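Local coordinates for protein glucose-1-phosphate uridylyltransferase (PDB 2UX8) that probably catalyses the formation of UDP-glucose and diphosphate from alpha-D-glucose 1-phosphate and UTP, and binds glucose 1-phosphate in its sugar pocket, at residues E169-D174 / N209-G214. Numbering follows the deposited sequence.
Sequences EEVPDD and NLSVIG. With G1P (1-O-phosphono-alpha-D-glucopyranose), chain K.
With CG of N209 anti to its carbonyl carbon (chi1 -75°) and chi2 at 75°, the amide lies across the bend that follows E170, and both hydrogens of ND2 are used. One goes almost straight to V171 O, ND2 to O 2.7 Å; the other meets D173 OD1 2.6 Å from ND2. Each acceptor lies in the amide plane, which fixes the rotation of the amide, while the D173 carboxylate is turned 41° against it. The D173 side chain, its CG anti to the carbonyl carbon, carries OD1 back to ND2, and the two bonds tie N209 to two points of the 171-173 bend. V171 N returns a bond to N209 O, closing a mutual backbone and side-chain link. The bent side chain of E170 crosses N209 at about a right angle, its OE1 3.3 Å from N209 CB.

Beyond the non-hydrogen-bonded pair E170-L210, E169 and S211 form an antiparallel hydrogen-bonded pair. E169 O is gripped twice by S211: OG approaches in the carbonyl plane at 3.1 Å, and N comes from above that plane; the return bond from E169 N to S211 O is weak. The extended E169 side chain crosses I213, its CB 3.8 Å from I213 CG1 and its OE1 near the same atom.

V212 turns to the sugar instead, its O accepting a hydrogen bond from O4 of glucose 1-phosphate (O to O4 2.6 Å); E199 and G180 also bind this ligand. The pairing thus joins the end of strand 164-170 to the pocket-lining strand 210-213 of the GT-A-type nucleotidyltransferase fold. L210 and V212 pack on I182 of strand 181-188, I213 touches D142 and M144 of strand 142-145, and at G214 the chain turns a corner into strand 215-218, which also pairs with strand 164-170.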
ATOM      1  N   GLU C 169      -6.900  -0.721  37.925  1.00 43.54           N
ATOM      2  CA  GLU C 169      -7.401  -2.070  38.112  1.00 45.52           C
ATOM      3  C   GLU C 169      -6.484  -2.886  39.023  1.00 47.38           C
ATOM      4  O   GLU C 169      -5.267  -2.921  38.827  1.00 47.59           O
ATOM      5  CB  GLU C 169      -7.517  -2.728  36.736  1.00 49.42           C
ATOM      6  CG  GLU C 169      -8.103  -4.118  36.691  1.00 49.23           C
ATOM      7  CD  GLU C 169      -8.132  -4.649  35.272  1.00 49.21           C
ATOM      8  OE1 GLU C 169      -8.660  -3.932  34.390  1.00 48.06           O
ATOM      9  OE2 GLU C 169      -7.626  -5.770  35.041  1.00 46.87           O
ATOM     10  N   GLU C 170      -7.079  -3.526  40.030  1.00 60.63           N
ATOM     11  CA  GLU C 170      -6.336  -4.363  40.971  1.00 62.16           C
ATOM     12  C   GLU C 170      -5.783  -5.561  40.215  1.00 62.61           C
ATOM     13  O   GLU C 170      -6.514  -6.258  39.515  1.00 62.70           O
ATOM     14  CB  GLU C 170      -7.255  -4.853  42.096  1.00 89.43           C
ATOM     15  CG  GLU C 170      -7.506  -3.845  43.201  1.00 90.77           C
ATOM     16  CD  GLU C 170      -6.275  -3.608  44.042  1.00 92.65           C
ATOM     17  OE1 GLU C 170      -5.740  -4.592  44.592  1.00 94.19           O
ATOM     18  OE2 GLU C 170      -5.841  -2.444  44.155  1.00 93.46           O
ATOM     19  N   VAL C 171      -4.489  -5.806  40.364  1.00 47.92           N
ATOM     20  CA  VAL C 171      -3.860  -6.917  39.675  1.00 49.18           C
ATOM     21  C   VAL C 171      -3.125  -7.818  40.662  1.00 50.17           C
ATOM     22  O   VAL C 171      -2.671  -7.363  41.709  1.00 49.83           O
ATOM     23  CB  VAL C 171      -2.875  -6.389  38.603  1.00 60.47           C
ATOM     24  CG1 VAL C 171      -1.446  -6.496  39.085  1.00 60.47           C
ATOM     25  CG2 VAL C 171      -3.065  -7.143  37.318  1.00 61.02           C
ATOM     26  N   PRO C 172      -3.025  -9.118  40.350  1.00 54.67           N
ATOM     27  CA  PRO C 172      -2.332 -10.065  41.230  1.00 55.75           C
ATOM     28  C   PRO C 172      -0.888  -9.655  41.518  1.00 56.71           C
ATOM     29  O   PRO C 172      -0.261  -8.945  40.732  1.00 56.89           O
ATOM     30  CB  PRO C 172      -2.428 -11.374  40.461  1.00102.34           C
ATOM     31  CG  PRO C 172      -3.777 -11.259  39.827  1.00101.97           C
ATOM     32  CD  PRO C 172      -3.768  -9.837  39.300  1.00101.59           C
ATOM     33  N   ASP C 173      -0.367 -10.116  42.651  1.00 73.12           N
ATOM     34  CA  ASP C 173       0.993  -9.791  43.068  1.00 74.39           C
ATOM     35  C   ASP C 173       2.087 -10.165  42.063  1.00 74.62           C
ATOM     36  O   ASP C 173       3.010  -9.383  41.832  1.00 74.33           O
ATOM     37  CB  ASP C 173       1.300 -10.439  44.426  1.00120.46           C
ATOM     38  CG  ASP C 173       0.537  -9.792  45.573  1.00123.08           C
ATOM     39  OD1 ASP C 173      -0.095  -8.743  45.355  1.00126.47           O
ATOM     40  OD2 ASP C 173       0.572 -10.323  46.701  1.00125.57           O
ATOM     41  N   ASP C 174       1.992 -11.348  41.466  1.00 84.08           N
ATOM     42  CA  ASP C 174       3.001 -11.778  40.503  1.00 84.65           C
ATOM     43  C   ASP C 174       2.834 -11.103  39.151  1.00 84.28           C
ATOM     44  O   ASP C 174       3.559 -11.405  38.205  1.00 84.53           O
ATOM     45  CB  ASP C 174       2.985 -13.309  40.329  1.00106.77           C
ATOM     46  CG  ASP C 174       1.782 -13.974  40.979  1.00109.52           C
ATOM     47  OD1 ASP C 174       1.333 -13.505  42.041  1.00112.63           O
ATOM     48  OD2 ASP C 174       1.294 -14.989  40.442  1.00112.51           O
ATOM     49  N   ASN C 209      -1.141  -2.669  44.519  1.00 77.80           N
ATOM     50  CA  ASN C 209      -1.605  -3.561  43.471  1.00 75.78           C
ATOM     51  C   ASN C 209      -2.367  -2.891  42.329  1.00 74.14           C
ATOM     52  O   ASN C 209      -2.517  -3.493  41.265  1.00 74.22           O
ATOM     53  CB  ASN C 209      -2.485  -4.664  44.071  1.00 71.39           C
ATOM     54  CG  ASN C 209      -1.684  -5.725  44.799  1.00 71.14           C
ATOM     55  OD1 ASN C 209      -1.194  -5.508  45.909  1.00 71.61           O
ATOM     56  ND2 ASN C 209      -1.541  -6.883  44.167  1.00 70.82           N
ATOM     57  N   LEU C 210      -2.853  -1.664  42.521  1.00 55.89           N
ATOM     58  CA  LEU C 210      -3.600  -1.044  41.430  1.00 53.99           C
ATOM     59  C   LEU C 210      -2.684  -0.473  40.353  1.00 52.47           C
ATOM     60  O   LEU C 210      -1.936   0.484  40.563  1.00 52.57           O
ATOM     61  CB  LEU C 210      -4.596   0.010  41.936  1.00 44.45           C
ATOM     62  CG  LEU C 210      -4.183   1.421  42.318  1.00 44.31           C
ATOM     63  CD1 LEU C 210      -5.433   2.277  42.415  1.00 44.11           C
ATOM     64  CD2 LEU C 210      -3.421   1.412  43.628  1.00 45.16           C
ATOM     65  N   SER C 211      -2.759  -1.110  39.190  1.00 50.78           N
ATOM     66  CA  SER C 211      -1.956  -0.761  38.034  1.00 49.14           C
ATOM     67  C   SER C 211      -2.647   0.221  37.099  1.00 47.39           C
ATOM     68  O   SER C 211      -3.834   0.514  37.245  1.00 46.92           O
ATOM     69  CB  SER C 211      -1.616  -2.034  37.269  1.00 83.25           C
ATOM     70  OG  SER C 211      -2.799  -2.773  37.002  1.00 83.90           O
ATOM     71  N   VAL C 212      -1.884   0.718  36.135  1.00 53.12           N
ATOM     72  CA  VAL C 212      -2.391   1.662  35.150  1.00 51.31           C
ATOM     73  C   VAL C 212      -2.866   0.873  33.934  1.00 49.99           C
ATOM     74  O   VAL C 212      -2.167  -0.015  33.463  1.00 49.96           O
ATOM     75  CB  VAL C 212      -1.281   2.653  34.717  1.00 43.49           C
ATOM     76  CG1 VAL C 212      -1.843   3.698  33.769  1.00 43.89           C
ATOM     77  CG2 VAL C 212      -0.683   3.328  35.937  1.00 42.96           C
ATOM     78  N   ILE C 213      -4.062   1.178  33.445  1.00 45.17           N
ATOM     79  CA  ILE C 213      -4.596   0.494  32.276  1.00 42.93           C
ATOM     80  C   ILE C 213      -4.575   1.480  31.112  1.00 41.37           C
ATOM     81  O   ILE C 213      -4.591   2.685  31.325  1.00 41.28           O
ATOM     82  CB  ILE C 213      -6.035  -0.023  32.530  1.00 36.25           C
ATOM     83  CG1 ILE C 213      -6.023  -1.038  33.678  1.00 35.02           C
ATOM     84  CG2 ILE C 213      -6.601  -0.660  31.267  1.00 35.26           C
ATOM     85  CD1 ILE C 213      -5.011  -2.144  33.520  1.00 32.75           C
ATOM     86  N   GLY C 214      -4.540   0.963  29.890  1.00 27.68           N
ATOM     87  CA  GLY C 214      -4.468   1.800  28.701  1.00 25.40           C
ATOM     88  C   GLY C 214      -5.563   2.794  28.352  1.00 24.27           C
ATOM     89  O   GLY C 214      -6.011   2.859  27.205  1.00 24.97           O
TER
HETATM   90  C1  G1P K1290       1.966   0.896  29.300  0.60 60.19           C
HETATM   91  C2  G1P K1290       2.304   1.830  30.480  0.60 60.19           C
HETATM   92  C3  G1P K1290       2.103   1.055  31.793  0.60 60.19           C
HETATM   93  C4  G1P K1290       0.639   0.632  31.867  0.60 60.19           C
HETATM   94  C5  G1P K1290       0.335  -0.271  30.650  0.60 60.19           C
HETATM   95  C6  G1P K1290      -1.141  -0.694  30.693  0.60 60.19           C
HETATM   96  O1  G1P K1290       2.886  -0.219  29.306  0.60 60.19           O
HETATM   97  O2  G1P K1290       3.663   2.249  30.366  0.60 60.19           O
HETATM   98  O3  G1P K1290       2.405   1.898  32.896  0.60 60.19           O
HETATM   99  O4  G1P K1290       0.422  -0.090  33.079  0.60 60.19           O
HETATM  100  O5  G1P K1290       0.574   0.458  29.413  0.60 60.19           O
HETATM  101  O6  G1P K1290      -1.456  -1.525  29.573  0.60 60.19           O
HETATM  102  P   G1P K1290       2.688  -1.122  27.971  0.60 60.19           P
HETATM  103  O1P G1P K1290       2.874  -0.301  26.748  0.60 60.19           O
HETATM  104  O2P G1P K1290       3.746  -2.325  27.994  0.60 60.19           O
HETATM  105  O3P G1P K1290       1.210  -1.765  27.953  0.60 60.19           O